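Glucose import ATP-binding protein GlcV (Sulfolobus solfataricus, PDB 1OXX) hydrolyses ATP to drive glucose uptake, serving as the energy-coupling subunit of the GlcSTUV ABC transporter in the cell membrane. Local coordinates at residues A[91-96]-A[148-153]; A[97-102]-A[132-137]; A[294-299]-A[338-343]. The protein carries 1 engineered substitution. All coordinates share one frame; numbering follows the deposited sequence.

From the N terminus, the chain leaves strand 84-88 and enters the loop 91-96, which contact 1 later fastens to helix 143-155, closing a long excursion. Within that excursion contact 2 closes a shorter loop through helix 114-127: 97-102, which leads into helix 99-104, meets segment 132-137, in the loop after helix 114-127. The two adjoin, with centres about 9 Å apart; Y94 N to N102 OD1, a probable hydrogen bond, links them. Together they join loop 91-96, helix 99-104, segment 132-137 and helix 143-155. Contact 3 follows in series, closing a helix-free loop between strands 294-307 and 337-342 of the C-terminal domain, its centre about 52 Å from that of contact 1.

Contact 1 of 3, residues A[91-96]-A[148-153]; sequences WALYPN and RVALAR
R153 and W91 meet face on: the guanidinium lies flat on the indole, with centres 3.6 Å apart and planes 4° from parallel, and its CZ stands over the six-membered ring in a cation-pi arrangement. The arginine reaches there by extending from helix 143-155 and bending only at chi3 (58°), which turns the flat end under the ring. L93 closes the other side, since its CD2 sits over the opposite guanidinium face, 4.0 Å from R153 NH1. Two carbonyls then fix the rotation within the plane. R153 NH2 donates to W91 O at 3.0 Å through a bent bond (134°), whereas R153 NH1 reaches A92 O, also at 3.0 Å, almost straight. Both acceptors lie close to the guanidinium plane, though each carbonyl is approached from above its own plane. L93 also carries the apolar end of the contact, its CD2 packing 3.8 Å from V149 CG1 and 4.2 Å from A150 CB. The geometry thus clamps the loop just beyond Q89, an inferred ATP-binding residue that matches the Q-loop glutamine of ABC ATPases, against the helix that starts within the LSGAQ signature sequence.

Contact 2 of 3, residues A[97-102]-A[132-137]; sequences LTAFEN and HVLNHF
T98 meets segment 132-137 with its methyl group and the start of helix 99-104 with its hydroxyl. A chi1 of 59° puts OG1 between the backbone N and the carbonyl carbon, which places it for the amide three residues on: T98 OG1 accepts from E101 N at 3.1 Å. T98 CG2 lies 3.5 Å from N135 O. The bond is reciprocated: E101 OE1 accepts from T98 N at 2.9 Å, using the lone pair anti to the other oxygen. T98 O in turn receives both the backbone N and the ND2 of N102.

The next two amides of the helix start are satisfied by the turn. A99 N donates to H136 O at 2.8 Å, and F100 N donates to L134 O at 2.9 Å, in the carbonyl plane and on a lone pair. A99, having only a methyl group, lets the turn come close: its CB rests against the carbonyl oxygens of V133 and L134.

F100 has CG anti to its backbone N (chi1 179°), which takes the ring away from the turn and towards V121 of helix 114-127. The root of the side chain stays behind, with F100 CB 4.1 Å from L134 CB. L134 lays CD2 along the F100 backbone, 3.8 Å from F100 CA, while its CD1 lies at the edge of the F100 ring. At the far end F137 presents its ring edge to L97, with F137 CD2 3.6 Å from L97 O.

Reciprocal bonds between T98 and E101 define a capping box at the N terminus of helix 99-104, and the type I turn V133-H136 supplements that cap with its own carbonyls within the helical part of the ABC-ATPase domain.

Contact 3 of 3, residues A[294-299]-A[338-343]; sequences ILVGKG and VLVYVR
V338 pairs with G299 through two backbone bonds: V338 N donates to G299 O, and V338 O accepts from G299 N at 2.8 Å. L339, on the face of L295, K298 and Y341, sets its CB 3.9 Å from L295 CD2, while its CD2 touches K298 CG. V340 sits opposite two residues at once. Its O accepts from V296 N at 2.9 Å, nearly straight (177°), and its N donates to G297 O at 2.8 Å. This is a classic beta bulge, the register slipping by one residue within an antiparallel sheet of the C-terminal domain, whose sequence family belongs to the OB clan. At G297's phi of 143° a CB would press on the V296 carbonyl. Y341 CG is anti to the carbonyl carbon (chi1 -74°), carrying the ring alongside L295, whose CD2 stands over one face, 3.7 Å from the centroid, a CH-pi contact; the OH bonds to I288 N. A serine in place of Y341 would probably leave L295 without the surface it rests on and I288 N without this acceptor. V342 exchanges two backbone bonds with I294, and its CG2 wedges against V296 CG1 (3.7 Å) and I294 CG1 (3.9 Å).

Contact 1 of 3, residues A[91-96]-A[148-153]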
loop_
_atom_site.group_PDB
_atom_site.type_symbol
_atom_site.label_atom_id
_atom_site.label_comp_id
_atom_site.label_asym_id
_atom_site.label_seq_id
_atom_site.Cartn_x
_atom_site.Cartn_y
_atom_site.Cartn_z
ATOM N N TRP A 91 -11.208 -5.342 12.766
ATOM C CA TRP A 91 -11.392 -5.216 14.215
ATOM C C TRP A 91 -12.271 -4.004 14.490
ATOM O O TRP A 91 -11.783 -2.894 14.656
ATOM C CB TRP A 91 -10.061 -5.049 14.949
ATOM C CG TRP A 91 -10.210 -5.069 16.443
ATOM C CD1 TRP A 91 -11.228 -5.642 17.154
ATOM C CD2 TRP A 91 -9.318 -4.506 17.408
ATOM N NE1 TRP A 91 -11.017 -5.482 18.501
ATOM C CE2 TRP A 91 -9.852 -4.781 18.688
ATOM C CE3 TRP A 91 -8.115 -3.794 17.326
ATOM C CZ2 TRP A 91 -9.229 -4.370 19.869
ATOM C CZ3 TRP A 91 -7.499 -3.389 18.494
ATOM C CH2 TRP A 91 -8.054 -3.678 19.753
ATOM N N ALA A 92 -13.574 -4.215 14.549
ATOM C CA ALA A 92 -14.493 -3.097 14.697
ATOM C C ALA A 92 -14.641 -2.635 16.142
ATOM O O ALA A 92 -14.162 -3.259 17.078
ATOM C CB ALA A 92 -15.844 -3.476 14.139
ATOM N N LEU A 93 -15.306 -1.506 16.307
ATOM C CA LEU A 93 -15.634 -1.056 17.647
ATOM C C LEU A 93 -16.782 -1.919 18.172
ATOM O O LEU A 93 -17.574 -2.444 17.394
ATOM C CB LEU A 93 -16.055 0.415 17.630
ATOM C CG LEU A 93 -15.019 1.411 17.118
ATOM C CD1 LEU A 93 -15.617 2.806 17.046
ATOM C CD2 LEU A 93 -13.806 1.390 18.027
ATOM N N TYR A 94 -16.879 -2.092 19.489
ATOM C CA TYR A 94 -17.978 -2.848 20.070
ATOM C C TYR A 94 -19.202 -1.950 20.016
ATOM O O TYR A 94 -19.200 -0.864 20.593
ATOM C CB TYR A 94 -17.687 -3.215 21.522
ATOM C CG TYR A 94 -16.737 -4.371 21.697
ATOM C CD1 TYR A 94 -15.391 -4.149 21.932
ATOM C CD2 TYR A 94 -17.189 -5.683 21.632
ATOM C CE1 TYR A 94 -14.512 -5.211 22.105
ATOM C CE2 TYR A 94 -16.322 -6.750 21.799
ATOM C CZ TYR A 94 -14.987 -6.508 22.041
ATOM O OH TYR A 94 -14.122 -7.570 22.207
ATOM N N PRO A 95 -20.239 -2.384 19.318
ATOM C CA PRO A 95 -21.402 -1.533 19.079
ATOM C C PRO A 95 -22.170 -1.135 20.331
ATOM O O PRO A 95 -22.813 -0.080 20.308
ATOM C CB PRO A 95 -22.267 -2.389 18.142
ATOM C CG PRO A 95 -21.824 -3.789 18.431
ATOM C CD PRO A 95 -20.366 -3.699 18.651
ATOM N N ASN A 96 -22.145 -1.958 21.378
ATOM C CA ASN A 96 -22.878 -1.648 22.597
ATOM C C ASN A 96 -22.005 -1.181 23.754
ATOM O O ASN A 96 -22.377 -1.295 24.930
ATOM C CB ASN A 96 -23.728 -2.822 23.047
ATOM C CG ASN A 96 -24.845 -2.383 23.952
ATOM O OD1 ASN A 96 -25.307 -1.235 23.864
ATOM N ND2 ASN A 96 -25.287 -3.272 24.841
ATOM N N ARG A 148 -11.065 7.729 14.777
ATOM C CA ARG A 148 -10.312 8.240 15.895
ATOM C C ARG A 148 -10.513 7.412 17.170
ATOM O O ARG A 148 -9.555 7.227 17.929
ATOM C CB ARG A 148 -10.599 9.723 16.098
ATOM C CG ARG A 148 -10.053 10.568 14.971
ATOM C CD ARG A 148 -10.511 11.990 15.006
ATOM N NE ARG A 148 -9.902 12.727 13.905
ATOM C CZ ARG A 148 -8.965 13.638 14.060
ATOM N NH1 ARG A 148 -8.529 13.953 15.269
ATOM N NH2 ARG A 148 -8.460 14.242 12.992
ATOM N N VAL A 149 -11.718 6.896 17.413
ATOM C CA VAL A 149 -11.917 6.031 18.568
ATOM C C VAL A 149 -11.120 4.741 18.404
ATOM O O VAL A 149 -10.512 4.261 19.348
ATOM C CB VAL A 149 -13.401 5.721 18.766
ATOM C CG1 VAL A 149 -13.599 4.686 19.852
ATOM C CG2 VAL A 149 -14.119 6.999 19.091
ATOM N N ALA A 150 -11.100 4.190 17.194
ATOM C CA ALA A 150 -10.338 2.976 16.926
ATOM C C ALA A 150 -8.838 3.219 17.133
ATOM O O ALA A 150 -8.124 2.364 17.680
ATOM C CB ALA A 150 -10.606 2.471 15.509
ATOM N N LEU A 151 -8.349 4.380 16.698
ATOM C CA LEU A 151 -6.955 4.712 16.916
ATOM C C LEU A 151 -6.675 4.918 18.411
ATOM O O LEU A 151 -5.667 4.455 18.912
ATOM C CB LEU A 151 -6.593 5.955 16.128
ATOM C CG LEU A 151 -5.137 6.361 16.052
ATOM C CD1 LEU A 151 -4.268 5.233 15.545
ATOM C CD2 LEU A 151 -5.031 7.594 15.170
ATOM N N ALA A 152 -7.575 5.552 19.148
ATOM C CA ALA A 152 -7.396 5.742 20.579
ATOM C C ALA A 152 -7.318 4.398 21.282
ATOM O O ALA A 152 -6.509 4.208 22.200
ATOM C CB ALA A 152 -8.565 6.557 21.120
ATOM N N ARG A 153 -8.201 3.483 20.908
ATOM C CA ARG A 153 -8.164 2.129 21.470
ATOM C C ARG A 153 -6.793 1.476 21.250
ATOM O O ARG A 153 -6.242 0.830 22.142
ATOM C CB ARG A 153 -9.272 1.278 20.855
ATOM C CG ARG A 153 -9.320 -0.105 21.395
ATOM C CD ARG A 153 -10.424 -0.951 20.811
ATOM N NE ARG A 153 -10.335 -1.050 19.370
ATOM C CZ ARG A 153 -11.248 -1.628 18.610
ATOM N NH1 ARG A 153 -12.346 -2.134 19.164
ATOM N NH2 ARG A 153 -11.092 -1.661 17.297
#

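Contact 2 of 3, residues A[97-102]-A[132-137]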
loop_
_atom_site.group_PDB
_atom_site.type_symbol
_atom_site.label_atom_id
_atom_site.label_comp_id
_atom_site.label_asym_id
_atom_site.label_seq_id
_atom_site.Cartn_x
_atom_site.Cartn_y
_atom_site.Cartn_z
ATOM N N LEU A 97 -20.842 -0.654 23.410
ATOM C CA LEU A 97 -19.987 0.020 24.383
ATOM C C LEU A 97 -19.871 1.463 23.889
ATOM O O LEU A 97 -19.797 1.707 22.680
ATOM C CB LEU A 97 -18.597 -0.629 24.476
ATOM C CG LEU A 97 -18.447 -1.985 25.188
ATOM C CD1 LEU A 97 -16.967 -2.328 25.317
ATOM C CD2 LEU A 97 -19.153 -2.016 26.539
ATOM N N THR A 98 -19.862 2.427 24.802
ATOM C CA THR A 98 -19.681 3.795 24.376
ATOM C C THR A 98 -18.253 3.969 23.874
ATOM O O THR A 98 -17.406 3.080 24.025
ATOM C CB THR A 98 -19.881 4.771 25.528
ATOM O OG1 THR A 98 -18.935 4.463 26.572
ATOM C CG2 THR A 98 -21.254 4.633 26.155
ATOM N N ALA A 99 -17.953 5.125 23.306
ATOM C CA ALA A 99 -16.591 5.400 22.877
ATOM C C ALA A 99 -15.636 5.254 24.073
ATOM O O ALA A 99 -14.574 4.654 23.951
ATOM C CB ALA A 99 -16.510 6.784 22.244
ATOM N N PHE A 100 -15.997 5.802 25.231
ATOM C CA PHE A 100 -15.163 5.678 26.418
ATOM C C PHE A 100 -14.912 4.211 26.728
ATOM O O PHE A 100 -13.804 3.812 26.979
ATOM C CB PHE A 100 -15.840 6.316 27.647
ATOM C CG PHE A 100 -15.032 6.207 28.918
ATOM C CD1 PHE A 100 -14.145 7.184 29.268
ATOM C CD2 PHE A 100 -15.110 5.085 29.712
ATOM C CE1 PHE A 100 -13.391 7.079 30.420
ATOM C CE2 PHE A 100 -14.360 4.980 30.859
ATOM C CZ PHE A 100 -13.496 5.977 31.207
ATOM N N GLU A 101 -15.975 3.420 26.764
ATOM C CA GLU A 101 -15.874 2.023 27.104
ATOM C C GLU A 101 -15.028 1.263 26.094
ATOM O O GLU A 101 -14.269 0.343 26.444
ATOM C CB GLU A 101 -17.286 1.429 27.186
ATOM C CG GLU A 101 -18.086 1.900 28.390
ATOM C CD GLU A 101 -19.491 1.320 28.450
ATOM O OE1 GLU A 101 -20.241 1.397 27.457
ATOM O OE2 GLU A 101 -19.855 0.787 29.532
ATOM N N ASN A 102 -15.134 1.643 24.821
ATOM C CA ASN A 102 -14.331 1.010 23.787
ATOM C C ASN A 102 -12.847 1.299 23.996
ATOM O O ASN A 102 -12.007 0.418 23.834
ATOM C CB ASN A 102 -14.753 1.498 22.401
ATOM C CG ASN A 102 -15.755 0.586 21.752
ATOM O OD1 ASN A 102 -15.393 -0.479 21.226
ATOM N ND2 ASN A 102 -17.029 0.977 21.781
ATOM N N HIS A 132 -15.097 14.978 23.434
ATOM C CA HIS A 132 -16.461 15.481 23.526
ATOM C C HIS A 132 -17.534 14.504 23.067
ATOM O O HIS A 132 -18.726 14.783 23.206
ATOM C CB HIS A 132 -16.609 16.787 22.747
ATOM C CG HIS A 132 -16.227 16.682 21.302
ATOM N ND1 HIS A 132 -14.934 16.441 20.889
ATOM C CD2 HIS A 132 -16.961 16.813 20.169
ATOM C CE1 HIS A 132 -14.890 16.422 19.566
ATOM N NE2 HIS A 132 -16.112 16.639 19.106
ATOM N N VAL A 133 -17.127 13.356 22.523
ATOM C CA VAL A 133 -18.108 12.346 22.126
ATOM C C VAL A 133 -17.895 11.004 22.859
ATOM O O VAL A 133 -18.349 9.954 22.408
ATOM C CB VAL A 133 -18.111 12.136 20.599
ATOM C CG1 VAL A 133 -18.608 13.403 19.882
ATOM C CG2 VAL A 133 -16.749 11.780 20.077
ATOM N N LEU A 134 -17.192 11.029 23.982
ATOM C CA LEU A 134 -16.925 9.797 24.727
ATOM C C LEU A 134 -18.169 9.051 25.168
ATOM O O LEU A 134 -18.108 7.833 25.329
ATOM C CB LEU A 134 -16.014 10.071 25.932
ATOM C CG LEU A 134 -14.542 10.311 25.608
ATOM C CD1 LEU A 134 -13.761 10.882 26.790
ATOM C CD2 LEU A 134 -13.888 9.031 25.120
ATOM N N ASN A 135 -19.288 9.744 25.391
ATOM C CA ASN A 135 -20.501 9.062 25.810
ATOM C C ASN A 135 -21.327 8.474 24.679
ATOM O O ASN A 135 -22.292 7.761 24.924
ATOM C CB ASN A 135 -21.364 10.007 26.641
ATOM C CG ASN A 135 -20.826 10.194 28.031
ATOM O OD1 ASN A 135 -21.324 11.021 28.796
ATOM N ND2 ASN A 135 -19.811 9.415 28.381
ATOM N N HIS A 136 -20.938 8.728 23.438
ATOM C CA HIS A 136 -21.683 8.214 22.294
ATOM C C HIS A 136 -21.381 6.745 22.003
ATOM O O HIS A 136 -20.253 6.283 22.179
ATOM C CB HIS A 136 -21.324 8.981 21.023
ATOM C CG HIS A 136 -21.805 10.397 20.991
ATOM N ND1 HIS A 136 -22.144 11.042 19.820
ATOM C CD2 HIS A 136 -21.968 11.306 21.981
ATOM C CE1 HIS A 136 -22.525 12.278 20.096
ATOM N NE2 HIS A 136 -22.423 12.464 21.399
ATOM N N PHE A 137 -22.390 6.025 21.531
ATOM C CA PHE A 137 -22.155 4.693 20.987
ATOM C C PHE A 137 -21.579 4.900 19.589
ATOM O O PHE A 137 -21.795 5.944 18.954
ATOM C CB PHE A 137 -23.447 3.880 20.872
ATOM C CG PHE A 137 -23.992 3.420 22.189
ATOM C CD1 PHE A 137 -25.181 3.906 22.667
ATOM C CD2 PHE A 137 -23.294 2.518 22.969
ATOM C CE1 PHE A 137 -25.685 3.483 23.883
ATOM C CE2 PHE A 137 -23.781 2.100 24.187
ATOM C CZ PHE A 137 -24.985 2.576 24.642
#

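Contact 3 of 3, residues A[294-299]-A[338-343]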
loop_
_atom_site.group_PDB
_atom_site.type_symbol
_atom_site.label_atom_id
_atom_site.label_comp_id
_atom_site.label_asym_id
_atom_site.label_seq_id
_atom_site.Cartn_x
_atom_site.Cartn_y
_atom_site.Cartn_z
ATOM N N ILE A 294 9.620 12.525 -26.364
ATOM C CA ILE A 294 10.055 11.889 -27.614
ATOM C C ILE A 294 8.891 11.193 -28.303
ATOM O O ILE A 294 8.033 10.543 -27.666
ATOM C CB ILE A 294 11.202 10.863 -27.427
ATOM C CG1 ILE A 294 10.787 9.721 -26.498
ATOM C CG2 ILE A 294 12.483 11.560 -26.994
ATOM C CD1 ILE A 294 11.622 8.478 -26.677
ATOM N N LEU A 295 8.891 11.291 -29.621
ATOM C CA LEU A 295 7.916 10.619 -30.458
ATOM C C LEU A 295 8.159 9.125 -30.520
ATOM O O LEU A 295 9.299 8.696 -30.748
ATOM C CB LEU A 295 8.057 11.138 -31.884
ATOM C CG LEU A 295 7.161 12.273 -32.347
ATOM C CD1 LEU A 295 7.576 12.674 -33.756
ATOM C CD2 LEU A 295 5.701 11.851 -32.334
ATOM N N VAL A 296 7.113 8.336 -30.302
ATOM C CA VAL A 296 7.223 6.896 -30.483
ATOM C C VAL A 296 6.331 6.369 -31.623
ATOM O O VAL A 296 6.433 5.216 -32.010
ATOM C CB VAL A 296 7.004 6.103 -29.172
ATOM C CG1 VAL A 296 8.136 6.387 -28.197
ATOM C CG2 VAL A 296 5.640 6.380 -28.543
ATOM N N GLY A 297 5.474 7.218 -32.183
ATOM C CA GLY A 297 4.703 6.817 -33.341
ATOM C C GLY A 297 3.290 7.338 -33.386
ATOM O O GLY A 297 2.956 8.298 -32.704
ATOM N N LYS A 298 2.480 6.713 -34.227
ATOM C CA LYS A 298 1.089 7.093 -34.427
ATOM C C LYS A 298 0.157 6.153 -33.673
ATOM O O LYS A 298 0.465 4.985 -33.443
ATOM C CB LYS A 298 0.734 6.994 -35.916
ATOM C CG LYS A 298 1.567 7.839 -36.846
ATOM C CD LYS A 298 1.476 7.331 -38.276
ATOM C CE LYS A 298 0.068 7.344 -38.820
ATOM N NZ LYS A 298 0.054 6.971 -40.277
ATOM N N GLY A 299 -1.015 6.663 -33.345
ATOM C CA GLY A 299 -2.033 5.851 -32.715
ATOM C C GLY A 299 -3.401 6.353 -33.106
ATOM O O GLY A 299 -3.534 7.331 -33.821
ATOM N N VAL A 338 -3.612 10.202 -33.838
ATOM C CA VAL A 338 -2.769 11.055 -33.023
ATOM C C VAL A 338 -1.314 10.611 -33.076
ATOM O O VAL A 338 -0.993 9.466 -33.424
ATOM C CB VAL A 338 -3.183 11.003 -31.527
ATOM C CG1 VAL A 338 -4.599 11.568 -31.328
ATOM C CG2 VAL A 338 -3.116 9.585 -31.002
ATOM N N LEU A 339 -0.449 11.541 -32.713
ATOM C CA LEU A 339 0.951 11.242 -32.482
ATOM C C LEU A 339 1.108 10.921 -30.999
ATOM O O LEU A 339 0.449 11.529 -30.162
ATOM C CB LEU A 339 1.838 12.424 -32.853
ATOM C CG LEU A 339 1.755 12.876 -34.306
ATOM C CD1 LEU A 339 2.796 13.960 -34.542
ATOM C CD2 LEU A 339 1.954 11.681 -35.245
ATOM N N VAL A 340 1.973 9.965 -30.691
ATOM C CA VAL A 340 2.210 9.499 -29.323
ATOM C C VAL A 340 3.624 9.828 -28.887
ATOM O O VAL A 340 4.592 9.468 -29.555
ATOM C CB VAL A 340 1.989 7.987 -29.212
ATOM C CG1 VAL A 340 2.156 7.519 -27.777
ATOM C CG2 VAL A 340 0.608 7.616 -29.733
ATOM N N TYR A 341 3.724 10.567 -27.789
ATOM C CA TYR A 341 4.989 10.966 -27.216
ATOM C C TYR A 341 5.095 10.334 -25.839
ATOM O O TYR A 341 4.093 10.128 -25.151
ATOM C CB TYR A 341 5.056 12.481 -27.002
ATOM C CG TYR A 341 5.230 13.312 -28.241
ATOM C CD1 TYR A 341 4.138 13.706 -29.010
ATOM C CD2 TYR A 341 6.488 13.741 -28.614
ATOM C CE1 TYR A 341 4.316 14.488 -30.136
ATOM C CE2 TYR A 341 6.681 14.506 -29.750
ATOM C CZ TYR A 341 5.593 14.893 -30.496
ATOM O OH TYR A 341 5.786 15.675 -31.620
ATOM N N VAL A 342 6.318 10.030 -25.430
ATOM C CA VAL A 342 6.549 9.570 -24.069
ATOM C C VAL A 342 7.762 10.264 -23.466
ATOM O O VAL A 342 8.532 10.920 -24.157
ATOM C CB VAL A 342 6.777 8.040 -23.997
ATOM C CG1 VAL A 342 5.596 7.256 -24.590
ATOM C CG2 VAL A 342 8.078 7.644 -24.715
ATOM N N ARG A 343 7.917 10.121 -22.153
ATOM C CA ARG A 343 9.137 10.532 -21.475
ATOM C C ARG A 343 10.150 9.404 -21.646
ATOM O O ARG A 343 9.984 8.315 -21.086
ATOM C CB ARG A 343 8.873 10.728 -19.991
ATOM C CG ARG A 343 7.858 11.779 -19.701
ATOM C CD ARG A 343 8.349 13.169 -20.001
ATOM N NE ARG A 343 7.541 14.203 -19.359
ATOM C CZ ARG A 343 7.580 15.468 -19.699
ATOM N NH1 ARG A 343 8.387 15.864 -20.671
ATOM N NH2 ARG A 343 6.814 16.352 -19.079
#